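Local structure of predicted metal-dependent hydrolase of the TIM-barrel fold (Lactobacillus casei, 2QPX) at residues R33-S38 / Y45-T50; A188-W193 / K204-Y209; L288-G293 / R331-A336; Q335-H340 / A354-I359. The protein binds two zinc ions in a TIM-barrel fold of the amidohydrolase family and is probably a metal-dependent hydrolase, though its exact function is unknown. One frame throughout, in Å; residues are numbered along the deposited sequence. Where two conformers were deposited one is given.

Interaction 1. Residues R33-S38 / Y45-T50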
loop_
_atom_site.group_PDB
_atom_site.type_symbol
_atom_site.label_atom_id
_atom_site.label_comp_id
_atom_site.label_asym_id
_atom_site.label_seq_id
_atom_site.Cartn_x
_atom_site.Cartn_y
_atom_site.Cartn_z
ATOM N N ARG A 33 -28.755 15.616 -0.919
ATOM C CA ARG A 33 -27.605 16.273 -1.558
ATOM C C ARG A 33 -26.333 16.123 -0.732
ATOM O O ARG A 33 -25.233 15.977 -1.282
ATOM C CB ARG A 33 -27.873 17.758 -1.900
ATOM C CG ARG A 33 -28.927 17.972 -3.000
ATOM C CD ARG A 33 -28.495 17.496 -4.399
ATOM N NE ARG A 33 -27.319 18.189 -4.966
ATOM C CZ ARG A 33 -27.350 19.270 -5.739
ATOM N NH1 ARG A 33 -28.489 19.849 -6.076
ATOM N NH2 ARG A 33 -26.229 19.753 -6.218
ATOM N N LEU A 34 -26.443 16.192 0.577
ATOM C CA LEU A 34 -25.327 15.935 1.468
ATOM C C LEU A 34 -24.829 14.488 1.289
ATOM O O LEU A 34 -23.624 14.229 1.189
ATOM C CB LEU A 34 -25.716 16.172 2.948
ATOM C CG LEU A 34 -25.633 17.601 3.441
ATOM C CD1 LEU A 34 -26.433 17.804 4.778
ATOM C CD2 LEU A 34 -24.139 18.073 3.561
ATOM N N ALA A 35 -25.754 13.541 1.263
ATOM C CA ALA A 35 -25.383 12.144 1.016
ATOM C C ALA A 35 -24.701 11.981 -0.337
ATOM O O ALA A 35 -23.650 11.354 -0.441
ATOM C CB ALA A 35 -26.612 11.228 1.153
ATOM N N GLN A 36 -25.259 12.588 -1.371
ATOM C CA GLN A 36 -24.744 12.402 -2.719
ATOM C C GLN A 36 -23.320 12.980 -2.834
ATOM O O GLN A 36 -22.468 12.352 -3.479
ATOM C CB GLN A 36 -25.706 12.997 -3.753
ATOM C CG GLN A 36 -27.005 12.195 -3.850
ATOM C CD GLN A 36 -28.176 12.940 -4.527
ATOM O OE1 GLN A 36 -28.093 14.123 -4.769
ATOM N NE2 GLN A 36 -29.270 12.221 -4.817
ATOM N N VAL A 37 -23.021 14.111 -2.165
ATOM C CA VAL A 37 -21.710 14.702 -2.277
ATOM C C VAL A 37 -20.670 14.042 -1.356
ATOM O O VAL A 37 -19.463 14.234 -1.542
ATOM C CB VAL A 37 -21.769 16.245 -2.083
ATOM C CG1 VAL A 37 -21.817 16.630 -0.603
ATOM C CG2 VAL A 37 -20.561 16.907 -2.804
ATOM N N SER A 38 -21.131 13.208 -0.419
ATOM C CA SER A 38 -20.260 12.551 0.544
ATOM C C SER A 38 -19.470 11.386 -0.030
ATOM O O SER A 38 -18.685 10.761 0.695
ATOM C CB SER A 38 -21.065 12.060 1.751
ATOM O OG SER A 38 -21.844 10.921 1.433
ATOM N N TYR A 45 -25.783 4.614 -8.026
ATOM C CA TYR A 45 -25.323 3.821 -6.873
ATOM C C TYR A 45 -26.345 3.967 -5.738
ATOM O O TYR A 45 -26.848 5.068 -5.515
ATOM C CB TYR A 45 -23.954 4.341 -6.438
ATOM C CG TYR A 45 -23.294 3.625 -5.285
ATOM C CD1 TYR A 45 -23.559 3.976 -3.970
ATOM C CD2 TYR A 45 -22.336 2.637 -5.505
ATOM C CE1 TYR A 45 -22.917 3.368 -2.903
ATOM C CE2 TYR A 45 -21.681 2.023 -4.470
ATOM C CZ TYR A 45 -21.984 2.366 -3.142
ATOM O OH TYR A 45 -21.331 1.813 -2.059
ATOM N N PRO A 46 -26.678 2.875 -5.016
ATOM C CA PRO A 46 -27.741 3.030 -4.018
ATOM C C PRO A 46 -27.442 4.004 -2.901
ATOM O O PRO A 46 -26.425 3.909 -2.213
ATOM C CB PRO A 46 -27.956 1.608 -3.482
ATOM C CG PRO A 46 -27.404 0.729 -4.567
ATOM C CD PRO A 46 -26.224 1.475 -5.084
ATOM N N LEU A 47 -28.338 4.972 -2.731
ATOM C CA LEU A 47 -28.104 6.014 -1.742
ATOM C C LEU A 47 -28.030 5.445 -0.334
ATOM O O LEU A 47 -27.271 5.936 0.512
ATOM C CB LEU A 47 -29.158 7.112 -1.855
ATOM C CG LEU A 47 -28.763 8.447 -1.192
ATOM C CD1 LEU A 47 -27.544 9.052 -1.885
ATOM C CD2 LEU A 47 -29.981 9.369 -1.261
ATOM N N ALA A 48 -28.793 4.389 -0.076
ATOM C CA ALA A 48 -28.779 3.728 1.224
ATOM C C ALA A 48 -27.379 3.204 1.557
ATOM O O ALA A 48 -26.940 3.273 2.701
ATOM C CB ALA A 48 -29.821 2.578 1.285
ATOM N N ASP A 49 -26.659 2.707 0.549
ATOM C CA ASP A 49 -25.279 2.249 0.769
ATOM C C ASP A 49 -24.338 3.423 1.075
ATOM O O ASP A 49 -23.506 3.353 1.963
ATOM C CB ASP A 49 -24.784 1.468 -0.450
ATOM C CG ASP A 49 -25.574 0.180 -0.727
ATOM O OD1 ASP A 49 -26.408 -0.257 0.066
ATOM O OD2 ASP A 49 -25.345 -0.411 -1.794
ATOM N N THR A 50 -24.468 4.526 0.319
ATOM C CA THR A 50 -23.708 5.717 0.603
ATOM C C THR A 50 -23.934 6.183 2.041
ATOM O O THR A 50 -23.004 6.613 2.712
ATOM C CB THR A 50 -24.064 6.818 -0.410
ATOM O OG1 THR A 50 -23.612 6.382 -1.703
ATOM C CG2 THR A 50 -23.439 8.200 -0.016
HETATM O O HOH W 1 -21.049 8.590 2.705
#
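Ala-35, in the last turns of helix 30-37, meets the short helix 47-50 in two ways. Ala-35 CB lies 3.9 Å from Leu-47 CD1, while Ala-35 O comes within 3.2 Å of Thr-50 CG2, the methyl lying against a carbonyl O that takes two donors, Ser-38 OG and N. Gln-36 adds its aliphatic part: Gln-36 CG rests 3.7 Å from the same Leu-47 CD1, the two side chains crossing at about a right angle. Past the helix end, Ser-38 has chi1 74°, placing OG between its own N and carbonyl carbon and turning it back to Ala-35 O at 2.6 Å, with a C=O...donor angle of 128°. Ser-38 OG also stands 3.5 Å from Thr-50 CG2 and accepts a hydrogen bond from a water, which donates a second one to Thr-50 O. With an alanine in place of Ser-38, Ala-35 O would probably keep only the backbone N as donor here, and the water would lose one of its two anchors. A water-bridged apolar contact thus joins the C-terminal turn of helix 30-37 to the one-turn helix 47-50. Asp-49 forms a salt bridge with Arg-312 of the second subunit; helix 54-66 covers the contact through Tyr-56 and Phe-59, and helix 323-342 touches Leu-34 and Val-37.

Interaction 2. Residues A188-W193 / K204-Y209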
loop_
_atom_site.group_PDB
_atom_site.type_symbol
_atom_site.label_atom_id
_atom_site.label_comp_id
_atom_site.label_asym_id
_atom_site.label_seq_id
_atom_site.Cartn_x
_atom_site.Cartn_y
_atom_site.Cartn_z
ATOM N N ALA A 188 -3.858 14.298 -34.800
ATOM C CA ALA A 188 -4.726 13.155 -35.140
ATOM C C ALA A 188 -5.735 12.932 -33.987
ATOM O O ALA A 188 -6.906 12.631 -34.225
ATOM C CB ALA A 188 -3.921 11.917 -35.403
ATOM N N GLY A 189 -5.278 13.058 -32.748
ATOM C CA GLY A 189 -6.153 12.960 -31.570
ATOM C C GLY A 189 -7.228 14.028 -31.569
ATOM O O GLY A 189 -8.425 13.740 -31.296
ATOM N N PHE A 190 -6.830 15.255 -31.905
ATOM C CA PHE A 190 -7.753 16.361 -32.029
ATOM C C PHE A 190 -8.820 16.064 -33.098
ATOM O O PHE A 190 -10.017 16.243 -32.877
ATOM C CB PHE A 190 -7.063 17.671 -32.366
ATOM C CG PHE A 190 -8.028 18.822 -32.563
ATOM C CD1 PHE A 190 -8.456 19.558 -31.475
ATOM C CD2 PHE A 190 -8.603 19.099 -33.804
ATOM C CE1 PHE A 190 -9.380 20.593 -31.630
ATOM C CE2 PHE A 190 -9.525 20.127 -33.953
ATOM C CZ PHE A 190 -9.938 20.859 -32.861
ATOM N N ASP A 191 -8.375 15.591 -34.260
ATOM C CA ASP A 191 -9.325 15.311 -35.340
ATOM C C ASP A 191 -10.305 14.230 -34.917
ATOM O O ASP A 191 -11.490 14.354 -35.195
ATOM C CB ASP A 191 -8.588 14.859 -36.623
ATOM C CG ASP A 191 -7.765 15.951 -37.242
ATOM O OD1 ASP A 191 -8.005 17.141 -36.948
ATOM O OD2 ASP A 191 -6.876 15.619 -38.090
ATOM N N THR A 192 -9.822 13.149 -34.316
ATOM C CA THR A 192 -10.681 12.038 -33.855
ATOM C C THR A 192 -11.719 12.568 -32.846
ATOM O O THR A 192 -12.929 12.230 -32.917
ATOM C CB THR A 192 -9.877 10.901 -33.314
ATOM O OG1 THR A 192 -9.123 10.356 -34.391
ATOM C CG2 THR A 192 -10.744 9.810 -32.679
ATOM N N TRP A 193 -11.245 13.416 -31.935
ATOM C CA TRP A 193 -12.116 14.064 -30.946
ATOM C C TRP A 193 -13.190 14.908 -31.592
ATOM O O TRP A 193 -14.402 14.707 -31.321
ATOM C CB TRP A 193 -11.231 14.879 -29.998
ATOM C CG TRP A 193 -11.903 15.664 -28.932
ATOM C CD1 TRP A 193 -13.098 15.388 -28.316
ATOM C CD2 TRP A 193 -11.403 16.857 -28.327
ATOM N NE1 TRP A 193 -13.358 16.339 -27.359
ATOM C CE2 TRP A 193 -12.338 17.252 -27.337
ATOM C CE3 TRP A 193 -10.258 17.640 -28.524
ATOM C CZ2 TRP A 193 -12.151 18.375 -26.527
ATOM C CZ3 TRP A 193 -10.075 18.776 -27.725
ATOM C CH2 TRP A 193 -11.028 19.142 -26.739
ATOM N N LYS A 204 -5.626 10.504 -24.980
ATOM C CA LYS A 204 -4.342 10.474 -24.306
ATOM C C LYS A 204 -3.244 11.204 -25.108
ATOM O O LYS A 204 -2.505 12.022 -24.538
ATOM C CB LYS A 204 -3.931 9.058 -23.900
ATOM C CG LYS A 204 -2.611 9.048 -23.145
ATOM C CD LYS A 204 -2.384 7.747 -22.463
ATOM C CE LYS A 204 -0.939 7.548 -22.005
ATOM N NZ LYS A 204 -0.426 8.558 -21.050
ATOM N N PRO A 205 -3.116 10.943 -26.424
ATOM C CA PRO A 205 -2.120 11.706 -27.166
ATOM C C PRO A 205 -2.302 13.217 -27.062
ATOM O O PRO A 205 -1.330 13.955 -26.843
ATOM C CB PRO A 205 -2.323 11.223 -28.618
ATOM C CG PRO A 205 -3.004 9.924 -28.516
ATOM C CD PRO A 205 -3.801 9.943 -27.267
ATOM N N LEU A 206 -3.534 13.692 -27.160
ATOM C CA LEU A 206 -3.747 15.137 -27.090
ATOM C C LEU A 206 -3.574 15.708 -25.671
ATOM O O LEU A 206 -2.967 16.762 -25.520
ATOM C CB LEU A 206 -5.097 15.512 -27.693
ATOM C CG LEU A 206 -5.384 17.003 -27.799
ATOM C CD1 LEU A 206 -4.295 17.750 -28.612
ATOM C CD2 LEU A 206 -6.816 17.245 -28.369
ATOM N N ILE A 207 -4.073 15.011 -24.664
ATOM C CA ILE A 207 -3.874 15.469 -23.274
ATOM C C ILE A 207 -2.384 15.507 -22.924
ATOM O O ILE A 207 -1.897 16.495 -22.355
ATOM C CB ILE A 207 -4.658 14.578 -22.266
ATOM C CG1 ILE A 207 -6.169 14.900 -22.382
ATOM C CG2 ILE A 207 -4.206 14.834 -20.830
ATOM C CD1 ILE A 207 -7.116 13.939 -21.605
ATOM N N ASP A 208 -1.638 14.463 -23.269
ATOM C CA ASP A 208 -0.219 14.421 -22.911
ATOM C C ASP A 208 0.532 15.508 -23.696
ATOM O O ASP A 208 1.379 16.220 -23.103
ATOM C CB ASP A 208 0.398 13.037 -23.163
ATOM C CG ASP A 208 0.031 11.996 -22.118
ATOM O OD1 ASP A 208 -0.801 12.285 -21.236
ATOM O OD2 ASP A 208 0.612 10.857 -22.191
ATOM N N TYR A 209 0.235 15.685 -24.996
ATOM C CA TYR A 209 0.835 16.804 -25.754
ATOM C C TYR A 209 0.565 18.143 -25.030
ATOM O O TYR A 209 1.476 18.990 -24.831
ATOM C CB TYR A 209 0.258 16.855 -27.189
ATOM C CG TYR A 209 0.807 17.959 -28.026
ATOM C CD1 TYR A 209 0.261 19.227 -28.009
ATOM C CD2 TYR A 209 1.911 17.725 -28.860
ATOM C CE1 TYR A 209 0.790 20.238 -28.819
ATOM C CE2 TYR A 209 2.452 18.704 -29.626
ATOM C CZ TYR A 209 1.910 19.960 -29.611
ATOM O OH TYR A 209 2.462 20.954 -30.372
#
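Leu-206 reaches helix 183-196 with CG anti to the backbone N (chi1 -175°), and Phe-190 and Trp-193 extend their rings by the same choice of first torsion. The leucine methyl CD2 is what enters between them. Leu-206 CD2 sits 3.5 Å from Trp-193 CE3 and 3.7 Å from CZ3 of the same indole, the two side chains crossing at about a right angle. On the phenylalanine side Leu-206 CD2 meets the base of the side chain, 4.0 Å from Phe-190 CB, and lies near the plane of the ring at its edge. A side chain at Gly-189 would point at Leu-206 and Pro-205, so its absence probably lets the helices approach. The indole is tethered at its polar end, where NE1 donates to Lys-199 O in the connection between the helices. On the second helix a salt bridge between residues one helical turn apart, Lys-204 NZ to Asp-208 OD2 at 2.8 Å, is tied further to His-177 O and Glu-179 N respectively. Phe-144 and Trp-147 of helix 144-156 also touch Leu-206, while Met-138 touches both aromatic side chains. The arrangement is a helix-loop-helix unit with a leucine wedged between two aromatic side chains, part of the helical exterior of this TIM-barrel protein and remote from its zinc ions.

Interaction 3. Residues L288-G293 / R331-A336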
loop_
_atom_site.group_PDB
_atom_site.type_symbol
_atom_site.label_atom_id
_atom_site.label_comp_id
_atom_site.label_asym_id
_atom_site.label_seq_id
_atom_site.Cartn_x
_atom_site.Cartn_y
_atom_site.Cartn_z
ATOM N N LEU A 288 -9.996 15.163 -0.066
ATOM C CA LEU A 288 -10.948 14.124 -0.500
ATOM C C LEU A 288 -10.929 12.858 0.360
ATOM O O LEU A 288 -11.983 12.386 0.797
ATOM C CB LEU A 288 -10.798 13.820 -2.013
ATOM C CG LEU A 288 -12.084 13.237 -2.646
ATOM C CD1 LEU A 288 -13.301 14.229 -2.565
ATOM C CD2 LEU A 288 -11.822 12.787 -4.112
ATOM N N LEU A 289 -9.752 12.299 0.601
ATOM C CA LEU A 289 -9.593 11.335 1.669
ATOM C C LEU A 289 -9.961 11.969 3.034
ATOM O O LEU A 289 -10.712 11.350 3.798
ATOM C CB LEU A 289 -8.168 10.759 1.676
ATOM C CG LEU A 289 -7.848 9.682 2.746
ATOM C CD1 LEU A 289 -7.647 10.255 4.163
ATOM C CD2 LEU A 289 -8.852 8.518 2.804
ATOM N N ASP A 290 -9.505 13.216 3.280
ATOM C CA ASP A 290 -9.551 13.715 4.607
ATOM C C ASP A 290 -10.996 13.874 5.100
ATOM O O ASP A 290 -11.251 13.637 6.279
ATOM C CB ASP A 290 -8.634 14.960 4.827
ATOM C CG ASP A 290 -8.868 16.159 3.898
ATOM O OD1 ASP A 290 -9.848 16.185 3.099
ATOM O OD2 ASP A 290 -7.992 17.131 4.032
ATOM N N ASN A 291 -11.920 14.233 4.182
ATOM C CA ASN A 291 -13.376 14.375 4.470
ATOM C C ASN A 291 -14.205 13.147 4.096
ATOM O O ASN A 291 -15.109 12.772 4.833
ATOM C CB ASN A 291 -14.019 15.627 3.858
ATOM C CG ASN A 291 -13.506 15.994 2.460
ATOM O OD1 ASN A 291 -12.891 15.182 1.773
ATOM N ND2 ASN A 291 -13.770 17.252 2.025
ATOM N N LEU A 292 -13.933 12.528 2.960
ATOM C CA LEU A 292 -14.806 11.403 2.521
ATOM C C LEU A 292 -14.362 10.061 3.057
ATOM O O LEU A 292 -15.096 9.056 2.968
ATOM C CB LEU A 292 -14.977 11.377 0.990
ATOM C CG LEU A 292 -15.496 12.674 0.326
ATOM C CD1 LEU A 292 -16.023 12.366 -1.078
ATOM C CD2 LEU A 292 -16.565 13.344 1.175
ATOM N N GLY A 293 -13.182 10.040 3.658
ATOM C CA GLY A 293 -12.662 8.837 4.366
ATOM C C GLY A 293 -12.207 9.258 5.741
ATOM O O GLY A 293 -11.017 9.061 6.143
ATOM N N ARG A 331 -11.810 19.624 10.189
ATOM C CA ARG A 331 -11.810 18.973 11.495
ATOM C C ARG A 331 -10.913 17.746 11.493
ATOM O O ARG A 331 -10.092 17.579 12.414
ATOM C CB ARG A 331 -13.211 18.584 11.946
ATOM C CG ARG A 331 -13.158 17.966 13.343
ATOM C CD ARG A 331 -14.512 17.935 13.990
ATOM N NE ARG A 331 -14.915 19.264 14.427
ATOM C CZ ARG A 331 -16.153 19.591 14.788
ATOM N NH1 ARG A 331 -17.122 18.689 14.766
ATOM N NH2 ARG A 331 -16.413 20.826 15.172
ATOM N N GLN A 332 -11.035 16.911 10.465
ATOM C CA GLN A 332 -10.251 15.672 10.457
ATOM C C GLN A 332 -8.771 15.961 10.238
ATOM O O GLN A 332 -7.900 15.293 10.809
ATOM C CB GLN A 332 -10.751 14.682 9.401
ATOM C CG GLN A 332 -12.199 14.252 9.610
ATOM C CD GLN A 332 -12.513 13.753 11.000
ATOM O OE1 GLN A 332 -12.978 14.524 11.830
ATOM N NE2 GLN A 332 -12.174 12.480 11.293
ATOM N N PHE A 333 -8.456 16.924 9.389
ATOM C CA PHE A 333 -7.072 17.297 9.149
ATOM C C PHE A 333 -6.430 17.930 10.399
ATOM O O PHE A 333 -5.317 17.578 10.779
ATOM C CB PHE A 333 -6.980 18.218 7.941
ATOM C CG PHE A 333 -5.579 18.391 7.400
ATOM C CD1 PHE A 333 -5.025 17.439 6.539
ATOM C CD2 PHE A 333 -4.822 19.475 7.734
ATOM C CE1 PHE A 333 -3.768 17.590 6.028
ATOM C CE2 PHE A 333 -3.535 19.643 7.216
ATOM C CZ PHE A 333 -3.018 18.720 6.361
ATOM N N LYS A 334 -7.137 18.851 11.043
ATOM C CA LYS A 334 -6.603 19.476 12.248
ATOM C C LYS A 334 -6.401 18.428 13.350
ATOM O O LYS A 334 -5.368 18.439 14.044
ATOM C CB LYS A 334 -7.474 20.638 12.701
ATOM C CG LYS A 334 -7.228 21.897 11.891
ATOM C CD LYS A 334 -7.945 23.120 12.464
ATOM C CE LYS A 334 -7.338 24.388 11.883
ATOM N NZ LYS A 334 -7.759 25.667 12.587
ATOM N N GLN A 335 -7.330 17.475 13.496
ATOM C CA GLN A 335 -7.144 16.361 14.444
ATOM C C GLN A 335 -5.898 15.539 14.107
ATOM O O GLN A 335 -5.118 15.138 15.009
ATOM C CB GLN A 335 -8.382 15.475 14.480
ATOM C CG GLN A 335 -8.247 14.285 15.392
ATOM C CD GLN A 335 -9.499 13.438 15.427
ATOM O OE1 GLN A 335 -10.216 13.360 16.460
ATOM N NE2 GLN A 335 -9.780 12.801 14.319
ATOM N N ALA A 336 -5.684 15.282 12.814
ATOM C CA ALA A 336 -4.500 14.528 12.383
ATOM C C ALA A 336 -3.225 15.251 12.770
ATOM O O ALA A 336 -2.230 14.610 13.154
ATOM C CB ALA A 336 -4.550 14.260 10.875
#
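Asp-290 and Gln-332 join two helices of the TIM barrel: the short helix 289-292, which follows strand 282-285, and the long helix 323-342, which follows strand 313-314. The contact lies behind the metal site: the side chain of Asp-290 is about 6 Å from that of the zinc ligand Asp-318 and about 10 Å from a zinc ion. Carboxylate-to-ring contact comes first. Asp-290 is modelled in two conformers, so this contact is tentative: in one of them Asp-290 OD2 stands 3.9 Å from Phe-333 CD1, with carboxylate and ring planes 83° apart. There a chi1 of 56° turns the carboxylate to a ring that also meets Phe-315. Polar ties run outward: Asn-291 ND2 donates to Ser-317 O and Met-325 O, tying the short helix to the loop at Ser-317 and to the start of helix 323-342. Gln-332, bent at chi2 (-52°), leads its amide away to Pro-294 O, and it packs on Phe-346 of the second subunit. Backbone-to-aliphatic contact completes the account. The hydrocarbon part of Gln-332 faces the short helix, where it seals a carbonyl that has no hydrogen-bond partner in the model: Asp-290 O, buried with Gln-332 CB at 3.3 Å and CG at 3.5 Å.

Interaction 4. Residues Q335-H340 / A354-I359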
loop_
_atom_site.group_PDB
_atom_site.type_symbol
_atom_site.label_atom_id
_atom_site.label_comp_id
_atom_site.label_asym_id
_atom_site.label_seq_id
_atom_site.Cartn_x
_atom_site.Cartn_y
_atom_site.Cartn_z
ATOM N N GLN A 335 -7.330 17.475 13.496
ATOM C CA GLN A 335 -7.144 16.361 14.444
ATOM C C GLN A 335 -5.898 15.539 14.107
ATOM O O GLN A 335 -5.118 15.138 15.009
ATOM C CB GLN A 335 -8.382 15.475 14.480
ATOM C CG GLN A 335 -8.247 14.285 15.392
ATOM C CD GLN A 335 -9.499 13.438 15.427
ATOM O OE1 GLN A 335 -10.216 13.360 16.460
ATOM N NE2 GLN A 335 -9.780 12.801 14.319
ATOM N N ALA A 336 -5.684 15.282 12.814
ATOM C CA ALA A 336 -4.500 14.528 12.383
ATOM C C ALA A 336 -3.225 15.251 12.770
ATOM O O ALA A 336 -2.230 14.610 13.154
ATOM C CB ALA A 336 -4.550 14.260 10.875
ATOM N N LEU A 337 -3.205 16.565 12.600
ATOM C CA LEU A 337 -2.021 17.335 12.921
ATOM C C LEU A 337 -1.699 17.248 14.413
ATOM O O LEU A 337 -0.537 17.052 14.788
ATOM C CB LEU A 337 -2.195 18.776 12.534
ATOM C CG LEU A 337 -2.346 19.112 11.052
ATOM C CD1 LEU A 337 -2.686 20.615 10.906
ATOM C CD2 LEU A 337 -1.099 18.750 10.272
ATOM N N VAL A 338 -2.718 17.404 15.262
ATOM C CA VAL A 338 -2.465 17.282 16.717
ATOM C C VAL A 338 -1.926 15.915 17.090
ATOM O O VAL A 338 -0.965 15.815 17.849
ATOM C CB VAL A 338 -3.751 17.564 17.523
ATOM C CG1 VAL A 338 -3.569 17.315 19.043
ATOM C CG2 VAL A 338 -4.236 18.988 17.275
ATOM N N ALA A 339 -2.531 14.852 16.552
ATOM C CA ALA A 339 -2.153 13.491 16.882
ATOM C C ALA A 339 -0.737 13.212 16.399
ATOM O O ALA A 339 0.014 12.535 17.059
ATOM C CB ALA A 339 -3.133 12.484 16.273
ATOM N N HIS A 340 -0.365 13.772 15.256
ATOM C CA HIS A 340 0.954 13.529 14.694
ATOM C C HIS A 340 2.035 14.281 15.459
ATOM O O HIS A 340 3.086 13.722 15.821
ATOM C CB HIS A 340 1.000 13.973 13.231
ATOM C CG HIS A 340 2.319 13.691 12.567
ATOM N ND1 HIS A 340 2.671 12.434 12.114
ATOM C CD2 HIS A 340 3.392 14.489 12.344
ATOM C CE1 HIS A 340 3.883 12.494 11.588
ATOM N NE2 HIS A 340 4.345 13.727 11.708
ATOM N N ALA A 354 5.913 25.716 13.589
ATOM C CA ALA A 354 6.386 26.201 12.270
ATOM C C ALA A 354 5.896 25.271 11.152
ATOM O O ALA A 354 5.379 25.733 10.144
ATOM C CB ALA A 354 7.915 26.299 12.232
ATOM N N TRP A 355 5.988 23.965 11.386
ATOM C CA TRP A 355 5.539 22.989 10.396
ATOM C C TRP A 355 4.024 22.986 10.235
ATOM O O TRP A 355 3.495 22.942 9.093
ATOM C CB TRP A 355 6.088 21.621 10.752
ATOM C CG TRP A 355 7.555 21.432 10.408
ATOM C CD1 TRP A 355 8.267 22.107 9.469
ATOM C CD2 TRP A 355 8.417 20.432 10.929
ATOM N NE1 TRP A 355 9.542 21.585 9.372
ATOM C CE2 TRP A 355 9.653 20.539 10.238
ATOM C CE3 TRP A 355 8.263 19.427 11.883
ATOM C CZ2 TRP A 355 10.735 19.726 10.519
ATOM C CZ3 TRP A 355 9.366 18.606 12.160
ATOM C CH2 TRP A 355 10.560 18.750 11.454
ATOM N N ILE A 356 3.298 23.080 11.356
ATOM C CA ILE A 356 1.828 23.168 11.299
ATOM C C ILE A 356 1.388 24.421 10.497
ATOM O O ILE A 356 0.497 24.345 9.630
ATOM C CB ILE A 356 1.231 23.107 12.753
ATOM C CG1 ILE A 356 1.360 21.698 13.313
ATOM C CG2 ILE A 356 -0.234 23.654 12.758
ATOM C CD1 ILE A 356 1.217 21.591 14.866
ATOM N N ASN A 357 2.013 25.564 10.765
ATOM C CA ASN A 357 1.723 26.761 10.028
ATOM C C ASN A 357 1.991 26.584 8.499
ATOM O O ASN A 357 1.203 27.033 7.674
ATOM C CB ASN A 357 2.512 27.956 10.566
ATOM C CG ASN A 357 1.873 28.604 11.771
ATOM O OD1 ASN A 357 0.657 28.729 11.847
ATOM N ND2 ASN A 357 2.719 29.089 12.698
ATOM N N ALA A 358 3.120 25.963 8.164
ATOM C CA ALA A 358 3.505 25.695 6.780
ATOM C C ALA A 358 2.385 24.931 6.083
ATOM O O ALA A 358 1.896 25.308 5.013
ATOM C CB ALA A 358 4.832 24.902 6.771
ATOM N N ILE A 359 1.975 23.842 6.720
ATOM C CA ILE A 359 1.021 22.921 6.114
ATOM C C ILE A 359 -0.374 23.559 5.932
ATOM O O ILE A 359 -1.008 23.415 4.881
ATOM C CB ILE A 359 0.918 21.652 6.946
ATOM C CG1 ILE A 359 2.275 20.910 7.004
ATOM C CG2 ILE A 359 -0.175 20.715 6.428
ATOM C CD1 ILE A 359 2.376 19.781 8.073
#
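Leu-337 and the pair Ile-356 and Ile-359 join the last two long helices of the TIM-barrel domain, 323-342 and 349-367, which follow each other in the chain and pack together on its outer layer. The contact is the work of one forked side chain. Leu-337 points at the other helix, and with CG beside the backbone N (chi1 -65°) and the chain extended beyond it (chi2 173°) its two methyls are presented to different isoleucines. Leu-337 CD1 lies 4.3 Å from Ile-356 CG2, the branch methyl, whereas Leu-337 CD2 lies 4.2 Å from Ile-359 CD1, the far end of the longer arm. The two isoleucines stand three residues apart, about one helical turn, so they project from successive turns on one face of helix 349-367. The backbones come nearest at Leu-337 and Ile-356, whose CA atoms are 7.2 Å apart. Other helices enclose the cluster: Phe-301 of helix 297-304 touches Leu-337 and Ile-359, and Phe-8 and Val-9 of helix 6-11 touch Ile-356. Beside it, His-340 is hydrogen-bonded through NE2 to Tyr-310 OH and through ND1 to Asn-302 OD1, and Trp-355 stacks on Tyr-310 while meeting His-57 of the third subunit edge-to-face. Between the two segments themselves only methyl groups meet, at full van der Waals distance. Such a contact has no directional bond to fix it, and its strength probably rests on dispersion and on keeping these three buried side chains from water.

From the N terminus, interaction 1 closes the loop between helices 30-37 and 47-50, six residues separating its segments; in interaction 2, joining helices 183-196 and 204-221, ten residues separate 188-193 from 204-209. Interaction 3 spans 37 residues, bringing helix 289-292 to helix 323-342, and interaction 4 closes the hairpin of helices 323-342 and 349-367, with 13 residues between its segments. None nests or crosses: the first three follow in series, and interaction 4 starts on Gln-335 and Ala-336, where interaction 3 ends. These two also touch, Phe-333 CZ to Ile-359 CG2 at 3.5 Å, while Leu-292 CD2 approaches Ser-38 O at 3.4 Å, linking interactions 1 and 3. Interaction 2 lies apart, across the chain's centre from interactions 3 and 4.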